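Local coordinates for protein 3-deoxy-d-manno-octulosonic-acid transferase (Acinetobacter baumannii, PDB 4BFC) that probably transfers Kdo from CMP-Kdo to a lipid A precursor in lipopolysaccharide synthesis, the present fragment being its C-terminal CMP-Kdo-binding domain, at residues P156-P161 and D190-C195; T168-F173 and V179-D184. All coordinates share one frame; numbering follows the deposited sequence. Where two conformers were deposited one is given.

Contact 1: residues P156-P161 and D190-C195; sequences PTVVGP and DIWLAC
Val158, in the middle of strand 157-159, meets Ile191 and Trp192 of helix 185-197 through a single methyl, CG2. This methyl sits 3.7 Å from CG2 of Ile191. It also lies 3.8 Å from CD1 of the Trp192 indole, and NE1 of that ring is equally near. The methyl comes in at a slant to the indole, by its CD1-NE1 side.

The torsions explain the choice of atoms. Val158 has CG1 opposite its own backbone N (chi1 -177°), which swings CG2 to the N side of the residue, where it reaches both partners. On Ile191 the short CG2 branch does the touching. Trp192 starts from the flank of the helix and does not point straight at the strand. With chi1 at -84° and chi2 close to zero, the five-membered ring is brought in beside the valine.

The indole is also fixed by polar means. Its NE1 donates a hydrogen bond to Cys132 O on the adjoining strand 131-134, and the ring packs on Val131 and Phe133. Leu180 of strand 180-181 touches both Val158 and Ile191. Helix 185-197, which follows strand 180-181, thus packs across three strands of the parallel sheet, as helices do in an alpha/beta domain.

The touching atoms are apolar apart from the indole NE1. Dispersion and exclusion of water therefore hold the helix to the strand here. The indole N-H, which touches Val158, is satisfied by Cys132 O, so burying the ring probably costs little.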
ATOM      1  N   PRO A 156      21.874  -3.556  15.438  1.00 20.63           N
ATOM      2  CA  PRO A 156      20.904  -4.040  16.435  1.00 22.13           C
ATOM      3  C   PRO A 156      19.476  -3.527  16.176  1.00 21.21           C
ATOM      4  O   PRO A 156      19.280  -2.335  15.923  1.00 21.00           O
ATOM      5  CB  PRO A 156      21.443  -3.525  17.754  1.00 24.04           C
ATOM      6  CG  PRO A 156      22.866  -3.178  17.494  1.00 23.30           C
ATOM      7  CD  PRO A 156      22.992  -2.822  16.061  1.00 23.37           C
ATOM      8  N   THR A 157      18.491  -4.441  16.161  1.00 20.49           N
ATOM      9  CA  THR A 157      17.132  -4.134  15.625  1.00 22.32           C
ATOM     10  C   THR A 157      16.019  -4.361  16.650  1.00 22.02           C
ATOM     11  O   THR A 157      15.964  -5.409  17.321  1.00 24.35           O
ATOM     12  CB  THR A 157      16.852  -4.949  14.343  1.00 22.39           C
ATOM     13  OG1 THR A 157      17.861  -4.611  13.378  1.00 22.40           O
ATOM     14  CG2 THR A 157      15.408  -4.641  13.713  1.00 20.43           C
ATOM     15  N   VAL A 158      15.173  -3.365  16.817  1.00 19.75           N
ATOM     16  CA  VAL A 158      13.983  -3.463  17.660  1.00 21.88           C
ATOM     17  C   VAL A 158      12.733  -3.448  16.802  1.00 22.82           C
ATOM     18  O   VAL A 158      12.680  -2.693  15.827  1.00 21.03           O
ATOM     19  CB  VAL A 158      13.936  -2.280  18.665  1.00 19.27           C
ATOM     20  CG1 VAL A 158      12.743  -2.363  19.615  1.00 20.64           C
ATOM     21  CG2 VAL A 158      15.286  -2.081  19.410  1.00 23.15           C
ATOM     22  N   VAL A 159      11.758  -4.297  17.112  1.00 20.39           N
ATOM     23  CA  VAL A 159      10.415  -4.202  16.546  1.00 23.29           C
ATOM     24  C   VAL A 159       9.371  -4.143  17.637  1.00 21.40           C
ATOM     25  O   VAL A 159       9.634  -4.573  18.771  1.00 22.34           O
ATOM     26  CB  VAL A 159      10.096  -5.346  15.510  1.00 27.24           C
ATOM     27  CG1 VAL A 159      11.065  -5.275  14.337  1.00 31.68           C
ATOM     28  CG2 VAL A 159      10.108  -6.716  16.183  1.00 26.52           C
ATOM     29  N   GLY A 160       8.205  -3.563  17.337  1.00 20.73           N
ATOM     30  CA  GLY A 160       7.035  -3.626  18.166  1.00 22.11           C
ATOM     31  C   GLY A 160       6.411  -5.015  18.104  1.00 19.36           C
ATOM     32  O   GLY A 160       6.875  -5.872  17.365  1.00 23.75           O
ATOM     33  N   PRO A 161       5.292  -5.199  18.844  1.00 22.33           N
ATOM     34  CA  PRO A 161       4.722  -6.553  19.003  1.00 25.65           C
ATOM     35  C   PRO A 161       3.885  -6.982  17.806  1.00 23.32           C
ATOM     36  O   PRO A 161       3.674  -8.205  17.601  1.00 24.44           O
ATOM     37  CB  PRO A 161       3.835  -6.416  20.252  1.00 29.10           C
ATOM     38  CG  PRO A 161       3.825  -4.999  20.640  1.00 32.19           C
ATOM     39  CD  PRO A 161       4.658  -4.190  19.688  1.00 25.48           C
ATOM     40  N   ASP A 190      14.149   2.738  25.843  0.50 26.13           N
ATOM     41  CA  ASP A 190      14.931   2.008  26.931  0.50 26.06           C
ATOM     42  C   ASP A 190      15.924   1.082  26.326  0.50 25.55           C
ATOM     43  O   ASP A 190      17.095   0.990  26.709  0.50 23.77           O
ATOM     44  CB  ASP A 190      14.061   1.053  27.791  0.50 25.78           C
ATOM     45  CG  ASP A 190      14.865   0.370  28.917  0.50 25.86           C
ATOM     46  OD1 ASP A 190      15.090   1.085  29.912  0.50 26.07           O
ATOM     47  OD2 ASP A 190      15.284  -0.833  28.818  0.50 26.55           O
ATOM     48  N   ILE A 191      15.404   0.302  25.395  1.00 23.46           N
ATOM     49  CA  ILE A 191      16.214  -0.705  24.788  1.00 24.38           C
ATOM     50  C   ILE A 191      17.380  -0.028  24.019  1.00 22.58           C
ATOM     51  O   ILE A 191      18.548  -0.513  24.093  1.00 21.79           O
ATOM     52  CB  ILE A 191      15.383  -1.658  23.848  1.00 24.13           C
ATOM     53  CG1 ILE A 191      14.407  -2.558  24.652  1.00 25.69           C
ATOM     54  CG2 ILE A 191      16.285  -2.474  22.983  1.00 24.30           C
ATOM     55  CD1 ILE A 191      13.283  -3.170  23.811  1.00 25.98           C
ATOM     56  N   TRP A 192      17.090   1.025  23.262  1.00 22.62           N
ATOM     57  CA  TRP A 192      18.130   1.709  22.519  1.00 20.25           C
ATOM     58  C   TRP A 192      19.197   2.238  23.489  1.00 19.59           C
ATOM     59  O   TRP A 192      20.366   2.040  23.248  1.00 22.64           O
ATOM     60  CB  TRP A 192      17.566   2.900  21.786  1.00 22.07           C
ATOM     61  CG  TRP A 192      16.948   2.544  20.457  1.00 21.79           C
ATOM     62  CD1 TRP A 192      16.938   1.340  19.761  1.00 22.03           C
ATOM     63  CD2 TRP A 192      16.295   3.511  19.613  1.00 21.70           C
ATOM     64  NE1 TRP A 192      16.268   1.505  18.515  1.00 22.07           N
ATOM     65  CE2 TRP A 192      15.845   2.804  18.412  1.00 20.92           C
ATOM     66  CE3 TRP A 192      16.029   4.879  19.743  1.00 20.36           C
ATOM     67  CZ2 TRP A 192      15.244   3.482  17.372  1.00 20.80           C
ATOM     68  CZ3 TRP A 192      15.357   5.527  18.707  1.00 22.26           C
ATOM     69  CH2 TRP A 192      14.974   4.841  17.558  1.00 22.15           C
ATOM     70  N   LEU A 193      18.764   2.906  24.553  1.00 23.93           N
ATOM     71  CA  LEU A 193      19.770   3.519  25.433  1.00 21.78           C
ATOM     72  C   LEU A 193      20.648   2.470  26.092  1.00 23.42           C
ATOM     73  O   LEU A 193      21.869   2.698  26.290  1.00 23.96           O
ATOM     74  CB  LEU A 193      19.105   4.462  26.408  1.00 21.71           C
ATOM     75  CG  LEU A 193      18.396   5.637  25.795  1.00 26.33           C
ATOM     76  CD1 LEU A 193      17.582   6.319  26.871  1.00 27.82           C
ATOM     77  CD2 LEU A 193      19.440   6.568  25.157  1.00 31.25           C
ATOM     78  N   ALA A 194      20.016   1.355  26.438  1.00 23.17           N
ATOM     79  CA  ALA A 194      20.767   0.219  26.975  1.00 24.84           C
ATOM     80  C   ALA A 194      21.754  -0.327  25.963  1.00 23.02           C
ATOM     81  O   ALA A 194      22.911  -0.474  26.259  1.00 25.33           O
ATOM     82  CB  ALA A 194      19.817  -0.852  27.451  1.00 25.46           C
ATOM     83  N   CYS A 195      21.325  -0.530  24.696  1.00 25.44           N
ATOM     84  CA  CYS A 195      22.262  -1.031  23.680  1.00 24.20           C
ATOM     85  C   CYS A 195      23.472  -0.121  23.498  1.00 24.96           C
ATOM     86  O   CYS A 195      24.624  -0.564  23.348  1.00 24.81           O
ATOM     87  CB  CYS A 195      21.554  -1.160  22.316  1.00 29.26           C
ATOM     88  SG  CYS A 195      20.362  -2.512  22.193  1.00 30.24           S
TER

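Contact 2: residues T168-F173 and V179-D184; sequences TIVDEF and VLIAQD
Val179 pushes its CG1 methyl against the base of the Phe173 side chain. CG1 is 3.8 Å from Phe173 CB, so the methylene and not the ring makes this contact. The phenyl turns away from the strand segment, and its edge has Ile169 O in plane, one helical turn back. Val179 CG1 stands between its own backbone N and carbonyl carbon (chi1 71°). From there it fits the shallow dip between Phe173 CB and the backbone carbonyl of Val170, whose O is 4.1 Å from the methyl.

A second bump lies beside it. Ile181 extends its CD1 methyl to CG1 of Val170, 4.0 Å away, and the two side chains meet at a slant. Val179 and Ile181 thus lean on neighbouring parts of one helix face. The methyls rest on aliphatic carbon and on the helix backbone. Met151 of helix 148-152 touches both Phe173 and Val179, while Ile147 and Tyr163 pack against Val170.

Helix 167-175 follows strand 157-159 and leads into strand 180-181, the parallel neighbour. This is a beta-alpha-beta crossover, with the helix packed against its outgoing strand, as in the Rossmann-like domains of GT-B glycosyltransferases.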
ATOM      1  N   THR A 168       7.083 -15.409  10.672  1.00 25.00           N
ATOM      2  CA  THR A 168       8.049 -16.502  10.621  1.00 24.61           C
ATOM      3  C   THR A 168       9.464 -16.047  10.876  1.00 28.91           C
ATOM      4  O   THR A 168      10.166 -16.594  11.792  1.00 26.46           O
ATOM      5  CB  THR A 168       7.975 -17.242   9.270  1.00 25.33           C
ATOM      6  OG1 THR A 168       6.637 -17.653   9.075  1.00 28.34           O
ATOM      7  CG2 THR A 168       8.845 -18.555   9.282  1.00 29.60           C
ATOM      8  N   ILE A 169       9.880 -15.050  10.083  1.00 23.05           N
ATOM      9  CA  ILE A 169      11.265 -14.548  10.154  1.00 25.04           C
ATOM     10  C   ILE A 169      11.540 -13.902  11.497  1.00 25.60           C
ATOM     11  O   ILE A 169      12.620 -14.170  12.073  1.00 26.10           O
ATOM     12  CB  ILE A 169      11.591 -13.566   9.005  1.00 26.38           C
ATOM     13  CG1 ILE A 169      11.886 -14.277   7.677  1.00 26.84           C
ATOM     14  CG2 ILE A 169      12.811 -12.650   9.317  1.00 25.80           C
ATOM     15  CD1 ILE A 169      11.847 -13.280   6.512  1.00 32.11           C
ATOM     16  N   VAL A 170      10.632 -13.072  12.002  1.00 22.97           N
ATOM     17  CA  VAL A 170      10.879 -12.413  13.319  1.00 25.54           C
ATOM     18  C   VAL A 170      11.002 -13.509  14.403  1.00 28.31           C
ATOM     19  O   VAL A 170      11.969 -13.505  15.155  1.00 30.45           O
ATOM     20  CB  VAL A 170       9.808 -11.385  13.676  1.00 26.57           C
ATOM     21  CG1 VAL A 170       9.982 -10.813  15.085  1.00 25.33           C
ATOM     22  CG2 VAL A 170       9.945 -10.212  12.728  1.00 22.11           C
ATOM     23  N   ASP A 171      10.086 -14.488  14.427  1.00 28.55           N
ATOM     24  CA  ASP A 171      10.246 -15.630  15.391  1.00 31.24           C
ATOM     25  C   ASP A 171      11.559 -16.396  15.253  1.00 28.86           C
ATOM     26  O   ASP A 171      12.139 -16.782  16.269  1.00 32.70           O
ATOM     27  CB  ASP A 171       9.066 -16.584  15.339  1.00 30.39           C
ATOM     28  CG  ASP A 171       7.805 -15.987  15.896  1.00 31.32           C
ATOM     29  OD1 ASP A 171       7.867 -14.969  16.610  1.00 34.31           O
ATOM     30  OD2 ASP A 171       6.739 -16.544  15.607  1.00 36.04           O
ATOM     31  N   GLU A 172      12.070 -16.595  14.052  1.00 28.00           N
ATOM     32  CA  GLU A 172      13.383 -17.255  13.912  1.00 29.80           C
ATOM     33  C   GLU A 172      14.464 -16.443  14.669  1.00 30.90           C
ATOM     34  O   GLU A 172      15.377 -16.999  15.300  1.00 35.39           O
ATOM     35  CB  GLU A 172      13.801 -17.319  12.456  1.00 31.67           C
ATOM     36  CG  GLU A 172      13.144 -18.408  11.625  1.00 37.35           C
ATOM     37  CD  GLU A 172      13.345 -18.232  10.125  1.00 41.23           C
ATOM     38  OE1 GLU A 172      14.106 -17.333   9.682  1.00 48.13           O
ATOM     39  OE2 GLU A 172      12.716 -18.986   9.367  1.00 41.77           O
ATOM     40  N   PHE A 173      14.346 -15.114  14.607  1.00 27.49           N
ATOM     41  CA  PHE A 173      15.284 -14.243  15.283  1.00 25.83           C
ATOM     42  C   PHE A 173      15.032 -14.117  16.811  1.00 27.00           C
ATOM     43  O   PHE A 173      15.993 -14.039  17.582  1.00 29.11           O
ATOM     44  CB  PHE A 173      15.377 -12.892  14.558  1.00 25.28           C
ATOM     45  CG  PHE A 173      16.187 -12.952  13.267  1.00 24.90           C
ATOM     46  CD1 PHE A 173      17.544 -12.726  13.240  1.00 26.13           C
ATOM     47  CD2 PHE A 173      15.546 -13.196  12.055  1.00 30.49           C
ATOM     48  CE1 PHE A 173      18.281 -12.781  12.067  1.00 31.78           C
ATOM     49  CE2 PHE A 173      16.265 -13.276  10.863  1.00 32.85           C
ATOM     50  CZ  PHE A 173      17.642 -13.048  10.861  1.00 34.77           C
ATOM     51  N   VAL A 179      16.958 -10.445  17.965  1.00 24.82           N
ATOM     52  CA  VAL A 179      16.108  -9.270  17.697  1.00 23.66           C
ATOM     53  C   VAL A 179      15.413  -8.877  19.004  1.00 26.14           C
ATOM     54  O   VAL A 179      15.071  -9.744  19.853  1.00 30.56           O
ATOM     55  CB  VAL A 179      15.052  -9.560  16.608  1.00 21.13           C
ATOM     56  CG1 VAL A 179      13.955 -10.505  17.102  1.00 22.81           C
ATOM     57  CG2 VAL A 179      14.428  -8.230  16.115  1.00 23.03           C
ATOM     58  N   LEU A 180      15.252  -7.592  19.213  1.00 22.95           N
ATOM     59  CA  LEU A 180      14.648  -7.079  20.413  1.00 22.43           C
ATOM     60  C   LEU A 180      13.203  -6.678  20.203  1.00 24.68           C
ATOM     61  O   LEU A 180      12.832  -5.919  19.281  1.00 24.57           O
ATOM     62  CB  LEU A 180      15.471  -5.906  21.002  1.00 26.73           C
ATOM     63  CG  LEU A 180      16.936  -6.369  21.262  1.00 32.38           C
ATOM     64  CD1 LEU A 180      17.860  -5.167  21.294  1.00 31.77           C
ATOM     65  CD2 LEU A 180      17.029  -7.088  22.575  1.00 33.21           C
ATOM     66  N   ILE A 181      12.334  -7.203  21.049  1.00 25.70           N
ATOM     67  CA  ILE A 181      10.940  -6.836  20.975  1.00 23.04           C
ATOM     68  C   ILE A 181      10.503  -5.784  22.019  1.00 26.87           C
ATOM     69  O   ILE A 181      10.636  -5.958  23.267  1.00 28.01           O
ATOM     70  CB  ILE A 181      10.036  -8.115  21.067  1.00 21.33           C
ATOM     71  CG1 ILE A 181      10.565  -9.176  20.109  1.00 22.61           C
ATOM     72  CG2 ILE A 181       8.589  -7.738  20.862  1.00 25.28           C
ATOM     73  CD1 ILE A 181      10.281  -8.886  18.628  1.00 26.46           C
ATOM     74  N   ALA A 182      10.067  -4.639  21.522  1.00 24.56           N
ATOM     75  CA  ALA A 182       9.467  -3.591  22.352  1.00 25.22           C
ATOM     76  C   ALA A 182       7.965  -3.652  22.515  1.00 26.07           C
ATOM     77  O   ALA A 182       7.213  -3.712  21.548  1.00 25.48           O
ATOM     78  CB  ALA A 182       9.869  -2.188  21.906  1.00 26.24           C
ATOM     79  N   GLN A 183       7.464  -3.492  23.724  1.00 26.76           N
ATOM     80  CA  GLN A 183       6.000  -3.411  23.883  1.00 27.50           C
ATOM     81  C   GLN A 183       5.374  -2.041  23.582  1.00 26.43           C
ATOM     82  O   GLN A 183       4.183  -1.970  23.209  1.00 28.41           O
ATOM     83  CB  GLN A 183       5.564  -3.937  25.324  1.00 26.32           C
ATOM     84  CG  GLN A 183       5.944  -5.410  25.558  1.00 31.63           C
ATOM     85  CD  GLN A 183       5.329  -6.344  24.536  1.00 31.00           C
ATOM     86  OE1 GLN A 183       6.010  -7.191  23.963  1.00 38.59           O
ATOM     87  NE2 GLN A 183       4.041  -6.182  24.290  1.00 30.42           N
ATOM     88  N   ASP A 184       6.136  -0.952  23.715  1.00 26.45           N
ATOM     89  CA  ASP A 184       5.671   0.411  23.479  1.00 24.19           C
ATOM     90  C   ASP A 184       6.891   1.321  23.165  1.00 22.30           C
ATOM     91  O   ASP A 184       8.026   0.825  23.181  1.00 24.04           O
ATOM     92  CB  ASP A 184       4.820   1.002  24.611  1.00 28.52           C
ATOM     93  CG  ASP A 184       5.549   0.951  25.967  1.00 32.41           C
ATOM     94  OD1 ASP A 184       6.803   0.949  26.027  1.00 34.82           O
ATOM     95  OD2 ASP A 184       4.831   0.905  26.969  1.00 35.49           O
TER

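Contacts 1 and 2 use neighbouring parallel strands, 157-159 and 180-181, joined by probable hydrogen bonds such as Val159 O to Ala182 N at 2.8 Å. Both contacts are buried. The centre of contact 1 is about 9 Å from the centre of the chain, that of contact 2 about 15 Å. Their helices cover opposite faces of the sheet: Val158, Leu180 and Ala182 turn to helix 185-197, Val179 and Ile181 to helix 167-175. Contact 1 adds an indole anchored to the sheet; the side chains that meet in contact 2 do so through aliphatic carbons. Helix 167-175 also meets a second subunit, whereas no other chain of the assembly touches the segments of contact 1.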